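Long-range contacts in peroxinectin A (Dictyostelium discoideum, PDB 6ERC), which uses hydrogen peroxide to oxidise phenolic donors, iodide and thiocyanate at a bound haem, as a secreted enzyme of the animal haem peroxidase family: residues R28-P32 with L398-L402; N13-Q19 with Y284-N289. All coordinates share one frame; numbering follows the deposited sequence.

Contact 1: R28-P32 with L398-L402; sequences RLANP and LRRQL
Ala-30 and Gln-401 bring the two backbones closest, with CA atoms 5.6 Å apart: an irregular stretch, 28-32, runs past the last turn of helix 395-401 in the animal haem peroxidase fold. Gln-401 carries the polar half of the contact. Its CG stands beside the backbone N and anti to the carbonyl carbon (chi1 -64°), and the chain continues extended, which sets the amide alongside Ala-30 and at Asn-31. Ala-30 CB packs against this side chain, 3.5 Å from Gln-401 CD, and Ala-30 CB also meets a methyl of the helix, Leu-398 CD1, at 4.0 Å. Beyond it the leucines meet methyl to methyl, Leu-29 CD1 lying 4.1 Å from Leu-402 CD2. Ile-457 of helix 452-467 touches Leu-29, Leu-398 and Leu-402, extending this apolar patch, and Glu-295 accepts from the backbone N of both Leu-29 and Ala-30. At the amide end, a water donates to Asn-31 O and accepts from Gln-401 NE2, tying the other half of the amide to the same residue. The direct bond runs from Asn-31 N to Gln-401 OE1 at 2.8 Å, bent to 143° at the hydrogen, its donor tilted 29° from the carbonyl plane.

Contact 2: N13-Q19 with Y284-N289; sequences NKQNPKQ and YDANVN
Asn-13 reaches from its loop to the turn around Ala-286. From CB, the side chain leaves with CG anti to the backbone N (chi1 -168°), which carries the amide across to the other segment, where CG lies 3.9 Å from Ala-286 O. OD1 turns back to its own loop: it accepts from Asn-16 N at 3.0 Å, on a lone pair in the carbonyl plane, and more weakly from Asn-16 ND2. This Asx motif leads into a type I turn, Asn-16 to Gln-19; the other segment makes its own, Asp-285 to Val-288, and these surface loops of the peroxidase fold meet mainly through Asn-13 and Gln-19, not the first turn's corner. Asn-13 ND2 donates to Ala-286 O at 2.9 Å and 165°, the acceptor nearly in the amide plane, and also to a water shared with Tyr-284 OH. With an alanine here, Ala-286 O would probably lose this donor and the Asn-16 backbone N its acceptor, leaving the first loop's start less firmly tied. Farther along, the amides of Gln-19 and Asn-289 stack with planes 25° apart, and Asn-289 OD1 accepts from Gln-291 N. Another water accepts from Gln-19 NE2 at 2.9 Å and donates to Val-288 O at 3.1 Å.

Contacts 1 and 2 lie with centres 23 Å apart and nearest atoms about 8 Å apart, without touching. Along the chain they alternate, 13-19, 28-32, 284-289, then 398-402, so the N-terminal region, in which the short strand 24-25 separates the first two segments, meets two distant parts of the same peroxidase domain. Helix 294-300 links the two: it follows the loop 284-289, and its Glu-295 bonds to the backbone of 28-32. Helix 452-467 is shared as well, with Ile-457 packing at contact 1 and Arg-464 bonding to Asn-289 O at contact 2. Contact 1 thus joins the N-terminal region to the end of helix 395-401, contact 2 to the loop between helices 247-275 and 294-300.

Contact 1: R28-P32 with L398-L402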
ATOM      1  N   ARG A  28     -14.096 -11.383  -2.354  1.00 52.10           N
ATOM      2  CA  ARG A  28     -13.340 -12.500  -2.903  1.00 53.52           C
ATOM      3  C   ARG A  28     -13.583 -12.584  -4.403  1.00 52.34           C
ATOM      4  O   ARG A  28     -14.735 -12.602  -4.849  1.00 53.16           O
ATOM      5  CB  ARG A  28     -13.736 -13.823  -2.238  1.00 54.60           C
ATOM      6  CG  ARG A  28     -13.388 -13.924  -0.763  1.00 54.79           C
ATOM      7  CD  ARG A  28     -11.956 -14.383  -0.538  1.00 53.40           C
ATOM      8  NE  ARG A  28     -11.671 -14.528   0.887  1.00 54.61           N
ATOM      9  CZ  ARG A  28     -10.509 -14.930   1.389  1.00 53.87           C
ATOM     10  NH1 ARG A  28      -9.499 -15.238   0.587  1.00 53.42           N
ATOM     11  NH2 ARG A  28     -10.357 -15.022   2.702  1.00 54.69           N
ATOM     12  N   LEU A  29     -12.499 -12.631  -5.175  1.00 52.17           N
ATOM     13  CA  LEU A  29     -12.610 -12.991  -6.583  1.00 53.21           C
ATOM     14  C   LEU A  29     -12.662 -14.499  -6.766  1.00 53.14           C
ATOM     15  O   LEU A  29     -13.260 -14.982  -7.734  1.00 54.89           O
ATOM     16  CB  LEU A  29     -11.432 -12.423  -7.374  1.00 53.70           C
ATOM     17  CG  LEU A  29     -11.159 -10.925  -7.232  1.00 52.09           C
ATOM     18  CD1 LEU A  29      -9.977 -10.534  -8.104  1.00 51.12           C
ATOM     19  CD2 LEU A  29     -12.391 -10.109  -7.589  1.00 50.43           C
ATOM     20  N   ALA A  30     -12.050 -15.248  -5.849  1.00 53.63           N
ATOM     21  CA  ALA A  30     -11.982 -16.699  -5.923  1.00 53.98           C
ATOM     22  C   ALA A  30     -12.283 -17.283  -4.550  1.00 53.96           C
ATOM     23  O   ALA A  30     -11.949 -16.691  -3.522  1.00 54.56           O
ATOM     24  CB  ALA A  30     -10.602 -17.163  -6.400  1.00 52.61           C
ATOM     25  N   ASN A  31     -12.921 -18.449  -4.542  1.00 55.57           N
ATOM     26  CA  ASN A  31     -13.220 -19.109  -3.280  1.00 56.02           C
ATOM     27  C   ASN A  31     -11.932 -19.315  -2.485  1.00 55.21           C
ATOM     28  O   ASN A  31     -10.913 -19.716  -3.055  1.00 55.14           O
ATOM     29  CB  ASN A  31     -13.898 -20.459  -3.518  1.00 54.50           C
ATOM     30  CG  ASN A  31     -15.339 -20.322  -3.947  1.00 55.18           C
ATOM     31  OD1 ASN A  31     -16.243 -20.276  -3.115  1.00 56.10           O
ATOM     32  ND2 ASN A  31     -15.564 -20.259  -5.253  1.00 55.59           N
ATOM     33  N   PRO A  32     -11.930 -19.039  -1.185  1.00 56.22           N
ATOM     34  CA  PRO A  32     -10.756 -19.369  -0.371  1.00 56.29           C
ATOM     35  C   PRO A  32     -10.739 -20.835   0.028  1.00 56.30           C
ATOM     36  O   PRO A  32     -11.778 -21.494   0.117  1.00 56.07           O
ATOM     37  CB  PRO A  32     -10.917 -18.465   0.858  1.00 55.08           C
ATOM     38  CG  PRO A  32     -12.383 -18.257   0.978  1.00 54.72           C
ATOM     39  CD  PRO A  32     -12.933 -18.273  -0.421  1.00 55.09           C
ATOM     40  N   LEU A 398      -6.066 -20.245  -8.477  1.00 55.12           N
ATOM     41  CA  LEU A 398      -6.459 -18.853  -8.664  1.00 56.10           C
ATOM     42  C   LEU A 398      -6.665 -18.539 -10.140  1.00 55.66           C
ATOM     43  O   LEU A 398      -7.673 -17.933 -10.523  1.00 55.94           O
ATOM     44  CB  LEU A 398      -5.402 -17.927  -8.057  1.00 54.88           C
ATOM     45  CG  LEU A 398      -5.642 -16.423  -8.205  1.00 53.76           C
ATOM     46  CD1 LEU A 398      -6.949 -16.018  -7.544  1.00 54.20           C
ATOM     47  CD2 LEU A 398      -4.481 -15.646  -7.614  1.00 52.96           C
ATOM     48  N   ARG A 399      -5.717 -18.945 -10.988  1.00 55.62           N
ATOM     49  CA  ARG A 399      -5.836 -18.686 -12.420  1.00 56.20           C
ATOM     50  C   ARG A 399      -7.141 -19.246 -12.972  1.00 56.63           C
ATOM     51  O   ARG A 399      -7.867 -18.558 -13.701  1.00 55.58           O
ATOM     52  CB  ARG A 399      -4.635 -19.278 -13.160  1.00 56.51           C
ATOM     53  CG  ARG A 399      -3.340 -18.510 -12.951  1.00 56.11           C
ATOM     54  CD  ARG A 399      -2.175 -19.134 -13.707  1.00 57.27           C
ATOM     55  NE  ARG A 399      -2.383 -19.138 -15.155  1.00 58.05           N
ATOM     56  CZ  ARG A 399      -2.123 -18.112 -15.960  1.00 58.10           C
ATOM     57  NH1 ARG A 399      -1.644 -16.974 -15.472  1.00 57.35           N
ATOM     58  NH2 ARG A 399      -2.348 -18.221 -17.262  1.00 58.60           N
ATOM     59  N   ARG A 400      -7.458 -20.499 -12.633  1.00 56.74           N
ATOM     60  CA  ARG A 400      -8.709 -21.098 -13.087  1.00 58.84           C
ATOM     61  C   ARG A 400      -9.900 -20.236 -12.684  1.00 57.83           C
ATOM     62  O   ARG A 400     -10.782 -19.950 -13.502  1.00 57.59           O
ATOM     63  CB  ARG A 400      -8.859 -22.513 -12.519  1.00 59.42           C
ATOM     64  CG  ARG A 400      -7.885 -23.548 -13.080  1.00 60.88           C
ATOM     65  CD  ARG A 400      -8.266 -24.968 -12.629  1.00 63.12           C
ATOM     66  NE  ARG A 400      -7.270 -25.977 -12.999  1.00 63.27           N
ATOM     67  CZ  ARG A 400      -6.308 -26.435 -12.198  1.00 62.97           C
ATOM     68  NH1 ARG A 400      -6.186 -25.983 -10.953  1.00 61.45           N
ATOM     69  NH2 ARG A 400      -5.458 -27.352 -12.646  1.00 62.71           N
ATOM     70  N   GLN A 401      -9.939 -19.808 -11.421  1.00 56.47           N
ATOM     71  CA  GLN A 401     -11.068 -19.034 -10.924  1.00 56.45           C
ATOM     72  C   GLN A 401     -11.074 -17.601 -11.439  1.00 55.68           C
ATOM     73  O   GLN A 401     -12.079 -16.905 -11.260  1.00 56.15           O
ATOM     74  CB  GLN A 401     -11.070 -19.043  -9.396  1.00 55.07           C
ATOM     75  CG  GLN A 401     -11.281 -20.429  -8.810  1.00 55.11           C
ATOM     76  CD  GLN A 401     -11.506 -20.414  -7.312  1.00 55.12           C
ATOM     77  OE1 GLN A 401     -12.554 -19.977  -6.836  1.00 55.91           O
ATOM     78  NE2 GLN A 401     -10.525 -20.897  -6.559  1.00 56.09           N
ATOM     79  N   LEU A 402      -9.990 -17.146 -12.065  1.00 55.05           N
ATOM     80  CA  LEU A 402      -9.958 -15.847 -12.723  1.00 54.61           C
ATOM     81  C   LEU A 402     -10.227 -15.945 -14.216  1.00 56.01           C
ATOM     82  O   LEU A 402     -10.153 -14.929 -14.915  1.00 54.95           O
ATOM     83  CB  LEU A 402      -8.602 -15.169 -12.494  1.00 54.94           C
ATOM     84  CG  LEU A 402      -8.254 -14.798 -11.051  1.00 54.54           C
ATOM     85  CD1 LEU A 402      -6.807 -14.340 -10.962  1.00 53.64           C
ATOM     86  CD2 LEU A 402      -9.186 -13.717 -10.525  1.00 53.80           C
TER
HETATM   87  O   HOH W   1     -10.571 -22.386  -3.859  1.00 43.62           O

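Contact 2: N13-Q19 with Y284-N289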
ATOM      1  N   ASN A  13     -22.691   4.654  -1.234  1.00 58.23           N
ATOM      2  CA  ASN A  13     -23.701   3.947  -2.013  1.00 57.56           C
ATOM      3  C   ASN A  13     -25.037   4.080  -1.295  1.00 58.24           C
ATOM      4  O   ASN A  13     -25.180   3.629  -0.154  1.00 58.17           O
ATOM      5  CB  ASN A  13     -23.328   2.477  -2.198  1.00 55.60           C
ATOM      6  CG  ASN A  13     -24.186   1.790  -3.237  1.00 55.84           C
ATOM      7  OD1 ASN A  13     -25.260   1.272  -2.931  1.00 55.74           O
ATOM      8  ND2 ASN A  13     -23.719   1.789  -4.482  1.00 54.45           N
ATOM      9  N   LYS A  14     -26.011   4.697  -1.966  1.00 59.00           N
ATOM     10  CA  LYS A  14     -27.295   4.967  -1.330  1.00 58.76           C
ATOM     11  C   LYS A  14     -28.002   3.672  -0.947  1.00 59.74           C
ATOM     12  O   LYS A  14     -28.503   3.531   0.174  1.00 60.66           O
ATOM     13  CB  LYS A  14     -28.171   5.805  -2.261  1.00 58.94           C
ATOM     14  CG  LYS A  14     -27.628   7.198  -2.529  1.00 58.90           C
ATOM     15  CD  LYS A  14     -28.488   7.941  -3.540  1.00 60.92           C
ATOM     16  CE  LYS A  14     -28.036   9.387  -3.714  1.00 61.45           C
ATOM     17  NZ  LYS A  14     -28.279  10.213  -2.493  1.00 62.45           N
ATOM     18  N   GLN A  15     -28.041   2.707  -1.867  1.00 60.40           N
ATOM     19  CA  GLN A  15     -28.801   1.485  -1.628  1.00 59.78           C
ATOM     20  C   GLN A  15     -28.129   0.599  -0.586  1.00 60.09           C
ATOM     21  O   GLN A  15     -28.814  -0.136   0.136  1.00 60.76           O
ATOM     22  CB  GLN A  15     -28.984   0.713  -2.939  1.00 59.93           C
ATOM     23  CG  GLN A  15     -29.795   1.451  -4.005  1.00 61.05           C
ATOM     24  CD  GLN A  15     -29.027   2.595  -4.673  1.00 62.29           C
ATOM     25  OE1 GLN A  15     -27.802   2.701  -4.546  1.00 59.26           O
ATOM     26  NE2 GLN A  15     -29.752   3.460  -5.383  1.00 60.80           N
ATOM     27  N   ASN A  16     -26.801   0.654  -0.489  1.00 58.74           N
ATOM     28  CA  ASN A  16     -26.036  -0.148   0.466  1.00 58.45           C
ATOM     29  C   ASN A  16     -25.113   0.791   1.226  1.00 57.61           C
ATOM     30  O   ASN A  16     -23.910   0.870   0.938  1.00 55.99           O
ATOM     31  CB  ASN A  16     -25.258  -1.253  -0.245  1.00 58.18           C
ATOM     32  CG  ASN A  16     -26.142  -2.091  -1.142  1.00 58.37           C
ATOM     33  OD1 ASN A  16     -26.977  -2.858  -0.664  1.00 58.82           O
ATOM     34  ND2 ASN A  16     -25.972  -1.942  -2.452  1.00 58.76           N
ATOM     35  N   PRO A  17     -25.645   1.517   2.215  1.00 59.41           N
ATOM     36  CA  PRO A  17     -24.844   2.566   2.873  1.00 59.21           C
ATOM     37  C   PRO A  17     -23.473   2.101   3.329  1.00 59.01           C
ATOM     38  O   PRO A  17     -22.479   2.803   3.102  1.00 58.40           O
ATOM     39  CB  PRO A  17     -25.733   2.976   4.055  1.00 59.88           C
ATOM     40  CG  PRO A  17     -27.118   2.674   3.606  1.00 60.17           C
ATOM     41  CD  PRO A  17     -27.011   1.437   2.762  1.00 60.01           C
ATOM     42  N   LYS A  18     -23.387   0.935   3.965  1.00 58.42           N
ATOM     43  CA  LYS A  18     -22.116   0.453   4.488  1.00 57.26           C
ATOM     44  C   LYS A  18     -21.186  -0.071   3.402  1.00 56.37           C
ATOM     45  O   LYS A  18     -20.040  -0.412   3.707  1.00 55.86           O
ATOM     46  CB  LYS A  18     -22.363  -0.640   5.530  1.00 57.92           C
ATOM     47  CG  LYS A  18     -23.027  -0.148   6.808  1.00 58.90           C
ATOM     48  CD  LYS A  18     -23.210  -1.287   7.806  1.00 60.00           C
ATOM     49  CE  LYS A  18     -23.785  -0.798   9.130  1.00 62.21           C
ATOM     50  NZ  LYS A  18     -24.011  -1.921  10.095  1.00 61.98           N
ATOM     51  N   GLN A  19     -21.636  -0.129   2.150  1.00 57.02           N
ATOM     52  CA  GLN A  19     -20.819  -0.687   1.079  1.00 56.40           C
ATOM     53  C   GLN A  19     -19.532   0.109   0.918  1.00 55.78           C
ATOM     54  O   GLN A  19     -19.565   1.309   0.627  1.00 58.63           O
ATOM     55  CB  GLN A  19     -21.613  -0.698  -0.225  1.00 56.71           C
ATOM     56  CG  GLN A  19     -20.889  -1.337  -1.396  1.00 54.98           C
ATOM     57  CD  GLN A  19     -21.821  -1.627  -2.554  1.00 55.95           C
ATOM     58  OE1 GLN A  19     -22.542  -2.625  -2.545  1.00 57.90           O
ATOM     59  NE2 GLN A  19     -21.822  -0.751  -3.552  1.00 55.50           N
ATOM     60  N   TYR A 284     -20.549   6.729 -12.991  1.00 54.04           N
ATOM     61  CA  TYR A 284     -20.795   6.028 -11.738  1.00 53.96           C
ATOM     62  C   TYR A 284     -21.852   4.951 -11.930  1.00 54.00           C
ATOM     63  O   TYR A 284     -22.900   5.193 -12.535  1.00 54.54           O
ATOM     64  CB  TYR A 284     -21.237   7.016 -10.662  1.00 55.20           C
ATOM     65  CG  TYR A 284     -21.768   6.365  -9.404  1.00 55.31           C
ATOM     66  CD1 TYR A 284     -20.933   5.635  -8.569  1.00 54.51           C
ATOM     67  CD2 TYR A 284     -23.103   6.493  -9.045  1.00 55.02           C
ATOM     68  CE1 TYR A 284     -21.417   5.043  -7.415  1.00 55.05           C
ATOM     69  CE2 TYR A 284     -23.595   5.908  -7.895  1.00 54.65           C
ATOM     70  CZ  TYR A 284     -22.750   5.185  -7.085  1.00 55.45           C
ATOM     71  OH  TYR A 284     -23.238   4.601  -5.938  1.00 56.17           O
ATOM     72  N   ASP A 285     -21.574   3.759 -11.409  1.00 54.50           N
ATOM     73  CA  ASP A 285     -22.496   2.630 -11.460  1.00 53.27           C
ATOM     74  C   ASP A 285     -22.882   2.278 -10.029  1.00 53.80           C
ATOM     75  O   ASP A 285     -22.043   1.807  -9.254  1.00 53.94           O
ATOM     76  CB  ASP A 285     -21.854   1.441 -12.171  1.00 53.56           C
ATOM     77  CG  ASP A 285     -22.857   0.368 -12.548  1.00 54.88           C
ATOM     78  OD1 ASP A 285     -23.822   0.146 -11.785  1.00 56.00           O
ATOM     79  OD2 ASP A 285     -22.676  -0.258 -13.613  1.00 54.51           O
ATOM     80  N   ALA A 286     -24.147   2.512  -9.676  1.00 54.23           N
ATOM     81  CA  ALA A 286     -24.612   2.241  -8.321  1.00 55.20           C
ATOM     82  C   ALA A 286     -24.648   0.756  -7.989  1.00 56.46           C
ATOM     83  O   ALA A 286     -24.818   0.409  -6.816  1.00 56.89           O
ATOM     84  CB  ALA A 286     -26.004   2.835  -8.113  1.00 56.26           C
ATOM     85  N   ASN A 287     -24.505  -0.120  -8.980  1.00 55.07           N
ATOM     86  CA  ASN A 287     -24.498  -1.556  -8.744  1.00 56.11           C
ATOM     87  C   ASN A 287     -23.097  -2.126  -8.564  1.00 56.54           C
ATOM     88  O   ASN A 287     -22.967  -3.318  -8.263  1.00 56.60           O
ATOM     89  CB  ASN A 287     -25.189  -2.277  -9.901  1.00 56.15           C
ATOM     90  CG  ASN A 287     -26.618  -1.824 -10.095  1.00 58.75           C
ATOM     91  OD1 ASN A 287     -27.326  -1.537  -9.128  1.00 58.99           O
ATOM     92  ND2 ASN A 287     -27.052  -1.749 -11.349  1.00 59.79           N
ATOM     93  N   VAL A 288     -22.056  -1.322  -8.746  1.00 54.23           N
ATOM     94  CA  VAL A 288     -20.680  -1.777  -8.599  1.00 52.43           C
ATOM     95  C   VAL A 288     -20.251  -1.600  -7.151  1.00 53.81           C
ATOM     96  O   VAL A 288     -20.496  -0.556  -6.535  1.00 54.36           O
ATOM     97  CB  VAL A 288     -19.748  -1.011  -9.557  1.00 51.34           C
ATOM     98  CG1 VAL A 288     -18.283  -1.254  -9.216  1.00 52.29           C
ATOM     99  CG2 VAL A 288     -20.028  -1.424 -10.990  1.00 52.15           C
ATOM    100  N   ASN A 289     -19.601  -2.626  -6.605  1.00 53.19           N
ATOM    101  CA  ASN A 289     -19.090  -2.596  -5.241  1.00 53.39           C
ATOM    102  C   ASN A 289     -17.612  -2.228  -5.277  1.00 52.25           C
ATOM    103  O   ASN A 289     -16.805  -2.942  -5.881  1.00 51.16           O
ATOM    104  CB  ASN A 289     -19.296  -3.945  -4.553  1.00 52.71           C
ATOM    105  CG  ASN A 289     -18.893  -3.924  -3.091  1.00 52.66           C
ATOM    106  OD1 ASN A 289     -18.521  -2.886  -2.552  1.00 53.42           O
ATOM    107  ND2 ASN A 289     -18.978  -5.076  -2.440  1.00 54.22           N
TER
HETATM  108  O   HOH W   2     -21.837   1.906  -6.303  1.00 43.20           O
HETATM  109  O   HOH W   3     -21.427   4.049  -4.245  1.00 47.26           O
HETATM  110  O   HOH W   4     -25.461   5.250  -4.545  1.00 45.31           O
HETATM  111  O   HOH W   5     -19.440   0.784  -3.927  1.00 42.95           O